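Side-chain contacts in cytochrome P450 CYP260B1 (Sorangium cellulosum, PDB 5HIW), which belongs to the cytochrome P450 family of haem-thiolate proteins and carries protoporphyrin IX containing iron in a mostly helical fold: residues A[84-89]-A[219-224]; A[65-70]-A[225-230]; A[189-192]-A[197-200]. All blocks are in the same frame, centred on the assembly; numbering follows the deposited sequence.

Interaction 1: A[84-89]-A[219-224]. With HEM (protoporphyrin IX containing Fe), chain B.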
loop_
_atom_site.group_PDB
_atom_site.type_symbol
_atom_site.label_atom_id
_atom_site.label_comp_id
_atom_site.label_asym_id
_atom_site.label_seq_id
_atom_site.Cartn_x
_atom_site.Cartn_y
_atom_site.Cartn_z
ATOM N N ARG A 84 -11.472 0.797 14.989
ATOM C CA ARG A 84 -10.739 1.871 14.348
ATOM C C ARG A 84 -10.091 2.852 15.338
ATOM O O ARG A 84 -8.977 3.369 15.121
ATOM C CB ARG A 84 -11.635 2.603 13.315
ATOM C CG ARG A 84 -10.954 3.757 12.550
ATOM C CD ARG A 84 -9.741 3.249 11.767
ATOM N NE ARG A 84 -9.096 4.354 11.066
ATOM C CZ ARG A 84 -9.011 4.524 9.738
ATOM N NH1 ARG A 84 -9.456 3.634 8.870
ATOM N NH2 ARG A 84 -8.390 5.595 9.291
ATOM N N ARG A 85 -10.774 3.115 16.462
ATOM C CA ARG A 85 -10.225 3.992 17.490
ATOM C C ARG A 85 -8.944 3.441 18.109
ATOM O O ARG A 85 -7.976 4.171 18.376
ATOM C CB ARG A 85 -11.277 4.259 18.609
ATOM C CG ARG A 85 -12.159 5.484 18.371
ATOM C CD ARG A 85 -12.715 6.034 19.709
ATOM N NE ARG A 85 -12.915 4.940 20.689
ATOM C CZ ARG A 85 -14.061 4.266 20.898
ATOM N NH1 ARG A 85 -15.195 4.568 20.251
ATOM N NH2 ARG A 85 -14.081 3.290 21.803
ATOM N N LEU A 86 -8.944 2.142 18.315
ATOM C CA LEU A 86 -7.738 1.413 18.805
ATOM C C LEU A 86 -6.622 1.561 17.804
ATOM O O LEU A 86 -5.562 1.963 18.158
ATOM C CB LEU A 86 -8.010 -0.060 18.915
ATOM C CG LEU A 86 -6.863 -1.015 19.199
ATOM C CD1 LEU A 86 -6.257 -0.542 20.493
ATOM C CD2 LEU A 86 -7.522 -2.395 19.322
ATOM N N PHE A 87 -6.876 1.172 16.541
ATOM C CA PHE A 87 -5.820 1.389 15.485
ATOM C C PHE A 87 -5.341 2.808 15.387
ATOM O O PHE A 87 -4.166 3.048 15.257
ATOM C CB PHE A 87 -6.313 0.849 14.131
ATOM C CG PHE A 87 -6.341 -0.659 14.028
ATOM C CD1 PHE A 87 -7.358 -1.412 14.602
ATOM C CD2 PHE A 87 -5.322 -1.336 13.388
ATOM C CE1 PHE A 87 -7.429 -2.764 14.496
ATOM C CE2 PHE A 87 -5.353 -2.718 13.282
ATOM C CZ PHE A 87 -6.409 -3.448 13.820
ATOM N N ASN A 88 -6.250 3.795 15.431
ATOM C CA ASN A 88 -5.817 5.186 15.332
ATOM C C ASN A 88 -4.862 5.555 16.467
ATOM O O ASN A 88 -3.878 6.325 16.269
ATOM C CB ASN A 88 -6.985 6.175 15.315
ATOM C CG ASN A 88 -7.786 6.120 14.032
ATOM O OD1 ASN A 88 -7.286 5.693 13.022
ATOM N ND2 ASN A 88 -9.037 6.596 14.073
ATOM N N ALA A 89 -5.102 4.991 17.636
ATOM C CA ALA A 89 -4.273 5.298 18.794
ATOM C C ALA A 89 -2.887 4.731 18.680
ATOM O O ALA A 89 -1.956 5.278 19.203
ATOM C CB ALA A 89 -4.918 4.796 20.105
ATOM N N GLU A 219 -2.337 -10.166 18.984
ATOM C CA GLU A 219 -1.835 -10.803 17.760
ATOM C C GLU A 219 -2.654 -10.407 16.587
ATOM O O GLU A 219 -2.126 -10.285 15.473
ATOM C CB GLU A 219 -1.899 -12.346 17.816
ATOM C CG GLU A 219 -1.344 -12.967 19.079
ATOM C CD GLU A 219 -2.425 -13.108 20.129
ATOM O OE1 GLU A 219 -2.579 -12.131 20.897
ATOM O OE2 GLU A 219 -3.173 -14.142 20.124
ATOM N N GLY A 220 -3.948 -10.302 16.811
ATOM C CA GLY A 220 -4.903 -9.923 15.807
ATOM C C GLY A 220 -4.607 -8.556 15.213
ATOM O O GLY A 220 -4.655 -8.365 13.967
ATOM N N VAL A 221 -4.395 -7.588 16.109
ATOM C CA VAL A 221 -4.107 -6.223 15.670
ATOM C C VAL A 221 -2.799 -6.238 14.850
ATOM O O VAL A 221 -2.700 -5.656 13.761
ATOM C CB VAL A 221 -4.045 -5.235 16.887
ATOM C CG1 VAL A 221 -3.512 -3.874 16.436
ATOM C CG2 VAL A 221 -5.409 -5.117 17.517
ATOM N N VAL A 222 -1.781 -6.845 15.406
ATOM C CA VAL A 222 -0.455 -6.906 14.761
ATOM C C VAL A 222 -0.596 -7.540 13.384
ATOM O O VAL A 222 -0.080 -6.986 12.426
ATOM C CB VAL A 222 0.600 -7.655 15.604
ATOM C CG1 VAL A 222 1.927 -7.890 14.849
ATOM C CG2 VAL A 222 0.886 -6.936 16.905
ATOM N N LEU A 223 -1.270 -8.676 13.282
ATOM C CA LEU A 223 -1.369 -9.355 11.974
ATOM C C LEU A 223 -2.109 -8.485 11.005
ATOM O O LEU A 223 -1.753 -8.426 9.807
ATOM C CB LEU A 223 -2.036 -10.721 12.056
ATOM C CG LEU A 223 -0.995 -11.733 12.540
ATOM C CD1 LEU A 223 -1.585 -13.016 13.175
ATOM C CD2 LEU A 223 -0.053 -12.092 11.424
ATOM N N THR A 224 -3.117 -7.740 11.469
ATOM C CA THR A 224 -3.758 -6.793 10.542
ATOM C C THR A 224 -2.789 -5.743 10.028
ATOM O O THR A 224 -2.820 -5.451 8.767
ATOM C CB THR A 224 -5.025 -6.180 11.151
ATOM O OG1 THR A 224 -6.011 -7.200 11.249
ATOM C CG2 THR A 224 -5.570 -5.056 10.359
HETATM C CHA HEM B . -6.794 0.263 4.303
HETATM C CHB HEM B . -3.647 1.410 0.779
HETATM C CHC HEM B . -0.029 1.147 3.922
HETATM C CHD HEM B . -3.035 -0.896 7.043
HETATM C C1A HEM B . -6.286 0.663 3.100
HETATM C C2A HEM B . -7.038 0.949 1.928
HETATM C C3A HEM B . -6.156 1.310 0.944
HETATM C C4A HEM B . -4.839 1.129 1.479
HETATM C CMA HEM B . -6.522 1.689 -0.506
HETATM C CAA HEM B . -8.558 1.005 1.830
HETATM C CBA HEM B . -9.123 -0.417 1.676
HETATM C CGA HEM B . -10.568 -0.422 1.315
HETATM O O1A HEM B . -11.262 0.639 1.451
HETATM O O2A HEM B . -11.043 -1.409 0.701
HETATM C C1B HEM B . -2.408 1.390 1.296
HETATM C C2B HEM B . -1.260 1.838 0.556
HETATM C C3B HEM B . -0.230 1.774 1.473
HETATM C C4B HEM B . -0.755 1.257 2.739
HETATM C CMB HEM B . -1.112 2.248 -0.920
HETATM C CAB HEM B . 1.125 2.096 1.096
HETATM C CBB HEM B . 2.241 1.826 1.688
HETATM C C1C HEM B . -0.537 0.561 5.080
HETATM C C2C HEM B . 0.271 0.348 6.243
HETATM C C3C HEM B . -0.595 -0.243 7.121
HETATM C C4C HEM B . -1.863 -0.423 6.493
HETATM C CMC HEM B . 1.725 0.754 6.273
HETATM C CAC HEM B . -0.325 -0.672 8.507
HETATM C CBC HEM B . 0.586 -0.050 9.242
HETATM C C1D HEM B . -4.303 -0.713 6.503
HETATM C C2D HEM B . -5.494 -1.157 7.275
HETATM C C3D HEM B . -6.542 -0.848 6.520
HETATM C C4D HEM B . -5.990 -0.194 5.324
HETATM C CMD HEM B . -5.525 -1.900 8.596
HETATM C CAD HEM B . -8.034 -1.011 6.855
HETATM C CBD HEM B . -8.518 0.286 7.476
HETATM C CGD HEM B . -9.995 0.236 7.889
HETATM O O1D HEM B . -10.814 -0.591 7.383
HETATM O O2D HEM B . -10.452 1.052 8.759
HETATM N NA HEM B . -4.917 0.808 2.790
HETATM N NB HEM B . -2.074 1.192 2.592
HETATM N NC HEM B . -1.793 0.171 5.243
HETATM N ND HEM B . -4.653 -0.156 5.318
HETATM FE FE HEM B . -3.400 0.534 4.004
HETATM O O HOH W 1 -3.193 -1.603 3.192
#
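Phe-87 and Val-221 meet from opposite directions, the valine laying one methyl over a face of the phenyl ring. This is a CH-pi contact: Val-221 CG1 lies 4.2 Å from the ring centroid of Phe-87, 27° off the normal. That methyl stands anti to the backbone N, and the other branch, CG2, goes to Leu-86, whose CD2 is 3.9 Å away. Thr-224, one turn further on, comes in at about a right angle to the phenylalanine; its CG2 approaches Phe-87 CE2 obliquely at 3.7 Å and also rests 3.6 Å from the haem methyl CMD. In P450 terms helix C (77-90) here passes the first part of helix I (218-229) beside the haem, the axes of segments 84-89 and 219-224 crossing at 69°. Helix C also supplies Arg-84. Its chain bends at chi2 (60°), and the guanidinium meets a haem propionate at its edge, Arg-84 NH1 giving a 2.8 Å hydrogen bond to HEM O2D. Bonds at NE and NH1 together restrain rotation of the guanidinium: NH1 also reaches the carbonyl of Tyr-337, and Arg-84 NE bonds to Asn-88 OD1 at 3.0 Å, one helical turn along.

Interaction 2: A[65-70]-A[225-230]. With HEM (protoporphyrin IX containing Fe), chain B.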
loop_
_atom_site.group_PDB
_atom_site.type_symbol
_atom_site.label_atom_id
_atom_site.label_comp_id
_atom_site.label_asym_id
_atom_site.label_seq_id
_atom_site.Cartn_x
_atom_site.Cartn_y
_atom_site.Cartn_z
ATOM N N THR A 65 -13.370 -13.252 4.805
ATOM C CA THR A 65 -13.090 -14.618 4.449
ATOM C C THR A 65 -11.651 -14.968 4.837
ATOM O O THR A 65 -10.733 -14.104 4.928
ATOM C CB THR A 65 -13.325 -14.871 2.951
ATOM O OG1 THR A 65 -13.245 -16.274 2.706
ATOM C CG2 THR A 65 -12.257 -14.191 2.111
ATOM N N GLY A 66 -11.453 -16.250 5.084
ATOM C CA GLY A 66 -10.150 -16.749 5.408
ATOM C C GLY A 66 -9.579 -16.024 6.575
ATOM O O GLY A 66 -10.303 -15.733 7.527
ATOM N N ILE A 67 -8.287 -15.678 6.469
ATOM C CA ILE A 67 -7.544 -15.118 7.583
ATOM C C ILE A 67 -7.938 -13.667 7.796
ATOM O O ILE A 67 -7.583 -13.109 8.824
ATOM C CB ILE A 67 -6.024 -15.177 7.402
ATOM C CG1 ILE A 67 -5.533 -14.180 6.311
ATOM C CG2 ILE A 67 -5.530 -16.572 7.057
ATOM C CD1 ILE A 67 -4.069 -14.392 5.950
ATOM N N MET A 68 -8.669 -13.099 6.869
ATOM C CA MET A 68 -9.208 -11.751 7.048
ATOM C C MET A 68 -10.569 -11.720 7.741
ATOM O O MET A 68 -11.120 -10.611 7.973
ATOM C CB MET A 68 -9.362 -11.058 5.699
ATOM C CG MET A 68 -8.065 -10.885 4.915
ATOM S SD MET A 68 -7.049 -9.665 5.751
ATOM C CE MET A 68 -8.082 -8.205 5.390
ATOM N N LYS A 69 -11.130 -12.878 8.073
ATOM C CA LYS A 69 -12.497 -12.885 8.625
ATOM C C LYS A 69 -12.584 -12.098 9.930
ATOM O O LYS A 69 -11.787 -12.289 10.842
ATOM C CB LYS A 69 -13.031 -14.317 8.807
ATOM C CG LYS A 69 -14.563 -14.353 8.979
ATOM C CD LYS A 69 -15.178 -15.742 8.818
ATOM C CE LYS A 69 -15.108 -16.555 10.103
ATOM N NZ LYS A 69 -15.254 -18.036 9.893
ATOM N N GLY A 70 -13.560 -11.184 10.030
ATOM C CA GLY A 70 -13.745 -10.433 11.286
ATOM C C GLY A 70 -12.719 -9.355 11.544
ATOM O O GLY A 70 -12.706 -8.781 12.612
ATOM N N LEU A 225 -1.917 -5.226 10.902
ATOM C CA LEU A 225 -0.966 -4.243 10.487
ATOM C C LEU A 225 0.087 -4.854 9.547
ATOM O O LEU A 225 0.530 -4.187 8.606
ATOM C CB LEU A 225 -0.263 -3.588 11.645
ATOM C CG LEU A 225 -1.275 -2.820 12.606
ATOM C CD1 LEU A 225 -0.555 -2.269 13.808
ATOM C CD2 LEU A 225 -2.027 -1.731 11.831
ATOM N N ILE A 226 0.526 -6.070 9.847
ATOM C CA ILE A 226 1.481 -6.760 8.950
ATOM C C ILE A 226 0.914 -6.953 7.534
ATOM O O ILE A 226 1.531 -6.501 6.536
ATOM C CB ILE A 226 1.955 -8.079 9.554
ATOM C CG1 ILE A 226 2.875 -7.792 10.744
ATOM C CG2 ILE A 226 2.748 -8.842 8.506
ATOM C CD1 ILE A 226 3.189 -8.991 11.588
ATOM N N LEU A 227 -0.260 -7.504 7.437
ATOM C CA LEU A 227 -0.889 -7.748 6.149
ATOM C C LEU A 227 -1.177 -6.483 5.398
ATOM O O LEU A 227 -1.117 -6.473 4.154
ATOM C CB LEU A 227 -2.178 -8.566 6.277
ATOM C CG LEU A 227 -2.031 -9.996 6.863
ATOM C CD1 LEU A 227 -3.405 -10.634 7.206
ATOM C CD2 LEU A 227 -1.222 -10.942 5.945
ATOM N N GLY A 228 -1.536 -5.419 6.131
ATOM C CA GLY A 228 -1.794 -4.155 5.447
ATOM C C GLY A 228 -0.568 -3.403 4.997
ATOM O O GLY A 228 -0.680 -2.594 4.081
ATOM N N SER A 229 0.612 -3.669 5.583
ATOM C CA SER A 229 1.815 -2.917 5.255
ATOM C C SER A 229 2.899 -3.630 4.500
ATOM O O SER A 229 3.734 -2.944 3.914
ATOM C CB SER A 229 2.513 -2.457 6.537
ATOM O OG SER A 229 2.867 -3.616 7.364
ATOM N N TYR A 230 2.934 -4.964 4.539
ATOM C CA TYR A 230 4.222 -5.659 4.234
ATOM C C TYR A 230 4.581 -5.541 2.780
ATOM O O TYR A 230 5.766 -5.211 2.457
ATOM C CB TYR A 230 4.154 -7.124 4.567
ATOM C CG TYR A 230 5.501 -7.744 4.708
ATOM C CD1 TYR A 230 6.319 -7.450 5.795
ATOM C CD2 TYR A 230 5.965 -8.612 3.730
ATOM C CE1 TYR A 230 7.581 -7.987 5.897
ATOM C CE2 TYR A 230 7.191 -9.255 3.872
ATOM C CZ TYR A 230 7.988 -8.943 4.932
ATOM O OH TYR A 230 9.206 -9.523 5.013
HETATM C CHA HEM B . -6.794 0.263 4.303
HETATM C CHB HEM B . -3.647 1.410 0.779
HETATM C CHC HEM B . -0.029 1.147 3.922
HETATM C CHD HEM B . -3.035 -0.896 7.043
HETATM C C1A HEM B . -6.286 0.663 3.100
HETATM C C2A HEM B . -7.038 0.949 1.928
HETATM C C3A HEM B . -6.156 1.310 0.944
HETATM C C4A HEM B . -4.839 1.129 1.479
HETATM C CMA HEM B . -6.522 1.689 -0.506
HETATM C CAA HEM B . -8.558 1.005 1.830
HETATM C CBA HEM B . -9.123 -0.417 1.676
HETATM C CGA HEM B . -10.568 -0.422 1.315
HETATM O O1A HEM B . -11.262 0.639 1.451
HETATM O O2A HEM B . -11.043 -1.409 0.701
HETATM C C1B HEM B . -2.408 1.390 1.296
HETATM C C2B HEM B . -1.260 1.838 0.556
HETATM C C3B HEM B . -0.230 1.774 1.473
HETATM C C4B HEM B . -0.755 1.257 2.739
HETATM C CMB HEM B . -1.112 2.248 -0.920
HETATM C CAB HEM B . 1.125 2.096 1.096
HETATM C CBB HEM B . 2.241 1.826 1.688
HETATM C C1C HEM B . -0.537 0.561 5.080
HETATM C C2C HEM B . 0.271 0.348 6.243
HETATM C C3C HEM B . -0.595 -0.243 7.121
HETATM C C4C HEM B . -1.863 -0.423 6.493
HETATM C CMC HEM B . 1.725 0.754 6.273
HETATM C CAC HEM B . -0.325 -0.672 8.507
HETATM C CBC HEM B . 0.586 -0.050 9.242
HETATM C C1D HEM B . -4.303 -0.713 6.503
HETATM C C2D HEM B . -5.494 -1.157 7.275
HETATM C C3D HEM B . -6.542 -0.848 6.520
HETATM C C4D HEM B . -5.990 -0.194 5.324
HETATM C CMD HEM B . -5.525 -1.900 8.596
HETATM C CAD HEM B . -8.034 -1.011 6.855
HETATM C CBD HEM B . -8.518 0.286 7.476
HETATM C CGD HEM B . -9.995 0.236 7.889
HETATM O O1D HEM B . -10.814 -0.591 7.383
HETATM O O2D HEM B . -10.452 1.052 8.759
HETATM N NA HEM B . -4.917 0.808 2.790
HETATM N NB HEM B . -2.074 1.192 2.592
HETATM N NC HEM B . -1.793 0.171 5.243
HETATM N ND HEM B . -4.653 -0.156 5.318
HETATM FE FE HEM B . -3.400 0.534 4.004
HETATM O O HOH W 1 -3.193 -1.603 3.192
#
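Met-68 and Leu-227 face each other with their CA atoms 9.3 Å apart, a short 3-10 turn (67-68) in a loop set against helix 218-229, so only side chains bridge the gap. Leu-227 reaches out with a single methyl: its CD1 lies 4.0 Å from Ile-67 CD1 and equally 4.0 Å from Met-68 SD. Ile-67 meets it at a slant, with CG1 set between its backbone N and carbonyl carbon (chi1 71°), while Met-68, bent at chi2 and chi3, slides past it in the opposite sense and offers its sulfur. Met-157 of helix 147-162 touches both Ile-67 and Leu-227, adding a third element to the cluster. In P450 nomenclature the loop joins helices B and C and the helix is the first part of helix I; Gly-228 and Thr-232 are consistent with its glycine-to-threonine motif over the haem, Ser-229 taking a position usually held by glycine. The side turned to the cofactor is mixed. Gly-228 O lies 3.2 Å from HEM NC and accepts a 2.8 Å hydrogen bond from a water; the oxygen of this water binds HEM FE at 2.3 Å. Thr-232 OG1 also bonds to the Gly-228 carbonyl. Leu-225 CD2 packs on a haem vinyl, and Ser-229 CB presses on the haem methyl CMC at 3.3 Å, while Ser-229 OG turns back onto the helix (chi1 59°) and donates to Leu-225 O at 2.7 Å. The contact itself is small and wholly apolar, about 102 Å² in all, two methyls and a thioether touching at van der Waals distance. The loop is thus held to the helix here by apolar packing, which sets no preferred direction, whereas the Gly-228 carbonyl makes a directed bond to the iron-bound water.

Interaction 3: A[189-192]-A[197-200]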
loop_
_atom_site.group_PDB
_atom_site.type_symbol
_atom_site.label_atom_id
_atom_site.label_comp_id
_atom_site.label_asym_id
_atom_site.label_seq_id
_atom_site.Cartn_x
_atom_site.Cartn_y
_atom_site.Cartn_z
ATOM N N GLU A 189 2.504 -12.312 25.220
ATOM C CA GLU A 189 2.468 -12.803 26.617
ATOM C C GLU A 189 3.618 -12.284 27.497
ATOM O O GLU A 189 3.400 -12.073 28.679
ATOM C CB GLU A 189 2.355 -14.328 26.628
ATOM C CG GLU A 189 1.020 -14.757 26.009
ATOM C CD GLU A 189 0.935 -16.244 25.716
ATOM O OE1 GLU A 189 2.002 -16.905 25.778
ATOM O OE2 GLU A 189 -0.193 -16.737 25.395
ATOM N N ARG A 190 4.820 -12.061 26.935
ATOM C CA ARG A 190 5.964 -11.507 27.658
ATOM C C ARG A 190 5.759 -10.032 28.098
ATOM O O ARG A 190 6.438 -9.519 29.037
ATOM C CB ARG A 190 7.227 -11.559 26.800
ATOM C CG ARG A 190 7.879 -12.932 26.715
ATOM C CD ARG A 190 9.313 -12.881 26.228
ATOM N NE ARG A 190 10.040 -11.701 26.743
ATOM C CZ ARG A 190 10.455 -11.511 28.006
ATOM N NH1 ARG A 190 10.213 -12.414 28.957
ATOM N NH2 ARG A 190 11.086 -10.388 28.335
ATOM N N GLU A 191 4.865 -9.344 27.376
ATOM C CA GLU A 191 4.580 -7.936 27.642
ATOM C C GLU A 191 3.983 -7.728 29.049
ATOM O O GLU A 191 4.344 -6.737 29.700
ATOM C CB GLU A 191 3.676 -7.326 26.563
ATOM C CG GLU A 191 4.347 -7.250 25.177
ATOM C CD GLU A 191 5.328 -6.112 25.089
ATOM O OE1 GLU A 191 5.151 -5.102 25.804
ATOM O OE2 GLU A 191 6.304 -6.208 24.334
ATOM N N VAL A 192 3.150 -8.667 29.530
ATOM C CA VAL A 192 2.567 -8.560 30.905
ATOM C C VAL A 192 3.622 -8.295 32.014
ATOM O O VAL A 192 3.504 -7.318 32.777
ATOM C CB VAL A 192 1.623 -9.747 31.255
ATOM C CG1 VAL A 192 1.022 -9.565 32.684
ATOM C CG2 VAL A 192 0.527 -9.872 30.187
ATOM N N ASP A 197 9.413 -1.630 24.666
ATOM C CA ASP A 197 9.329 -0.369 23.919
ATOM C C ASP A 197 8.908 -0.568 22.435
ATOM O O ASP A 197 9.136 0.303 21.635
ATOM C CB ASP A 197 10.708 0.339 23.952
ATOM C CG ASP A 197 11.872 -0.607 23.558
ATOM O OD1 ASP A 197 11.588 -1.776 23.164
ATOM O OD2 ASP A 197 13.071 -0.208 23.664
ATOM N N THR A 198 8.313 -1.692 22.043
ATOM C CA THR A 198 8.028 -1.840 20.617
ATOM C C THR A 198 6.646 -1.408 20.324
ATOM O O THR A 198 5.818 -1.188 21.246
ATOM C CB THR A 198 8.151 -3.312 20.208
ATOM O OG1 THR A 198 7.063 -4.016 20.818
ATOM C CG2 THR A 198 9.533 -3.873 20.538
ATOM N N LEU A 199 6.305 -1.348 19.029
ATOM C CA LEU A 199 4.971 -1.016 18.688
ATOM C C LEU A 199 4.028 -2.120 19.195
ATOM O O LEU A 199 2.907 -1.817 19.617
ATOM C CB LEU A 199 4.797 -0.838 17.174
ATOM C CG LEU A 199 3.414 -0.427 16.673
ATOM C CD1 LEU A 199 2.951 0.925 17.287
ATOM C CD2 LEU A 199 3.464 -0.386 15.157
ATOM N N LEU A 200 4.492 -3.385 19.195
ATOM C CA LEU A 200 3.594 -4.475 19.613
ATOM C C LEU A 200 3.354 -4.164 21.067
ATOM O O LEU A 200 2.248 -4.336 21.583
ATOM C CB LEU A 200 4.196 -5.891 19.404
ATOM C CG LEU A 200 3.267 -6.969 19.970
ATOM C CD1 LEU A 200 3.483 -8.286 19.214
ATOM C CD2 LEU A 200 3.552 -7.178 21.467
HETATM O O HOH W 2 7.616 -6.528 21.477
#
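The carboxylate of Glu-191 is the flat group here: Leu-200 stands off one side of its plane, with CD2 lying 4.1 Å from Glu-191 OE2, and a water at the OE2 end is tilted out of the plane toward that same side. The closest touch is made by the stem of the glutamate, Glu-191 CG to Leu-200 CD2 at 3.8 Å, the two side chains slanting across each other. A bend at chi2 (-77°) folds the acid end over toward the following helix. The water donates to Glu-191 OE2 at 3.2 Å and sits 2.7 Å from Thr-198 OG1, joining two groups whose oxygens are themselves 4.2 Å apart. A short loop connects two helices here, the C-terminal part of helix 167-191, probably the P450 G helix, and the start of helix 199-209, probably the H helix. Thr-198 is the N-cap of the latter, its OG1 bonding to the backbone N of Gly-201. Ser-196, in the connecting loop, hydrogen-bonds through OG to both Glu-191 OE2 and Thr-198 OG1, so the buried acid oxygen is held by a side chain and a water together. Leu-200 also packs on Phe-140 of helix 130-140, Val-222 of helix 218-229 and Leu-184.

Interactions 1 and 2 share helix 218-229 and both touch the haem, but the first is buried and the second is a surface contact by exposure, its touching residues only partly covered. They meet directly where Phe-87 CD2 packs 3.7 Å from Leu-225 CD2. Interaction 3 is buried too, yet it lies away from the cofactor, and it couples to interaction 1 through Leu-200 CD1 and Val-222 CG2, 3.7 Å apart. Its chemistry is mixed, an aliphatic touch beside a water-bridged carboxylate and a helix cap, whereas the direct contacts of the other two are apolar; beside them Arg-84 bonds to a haem propionate and the Gly-228 carbonyl to the iron-bound water.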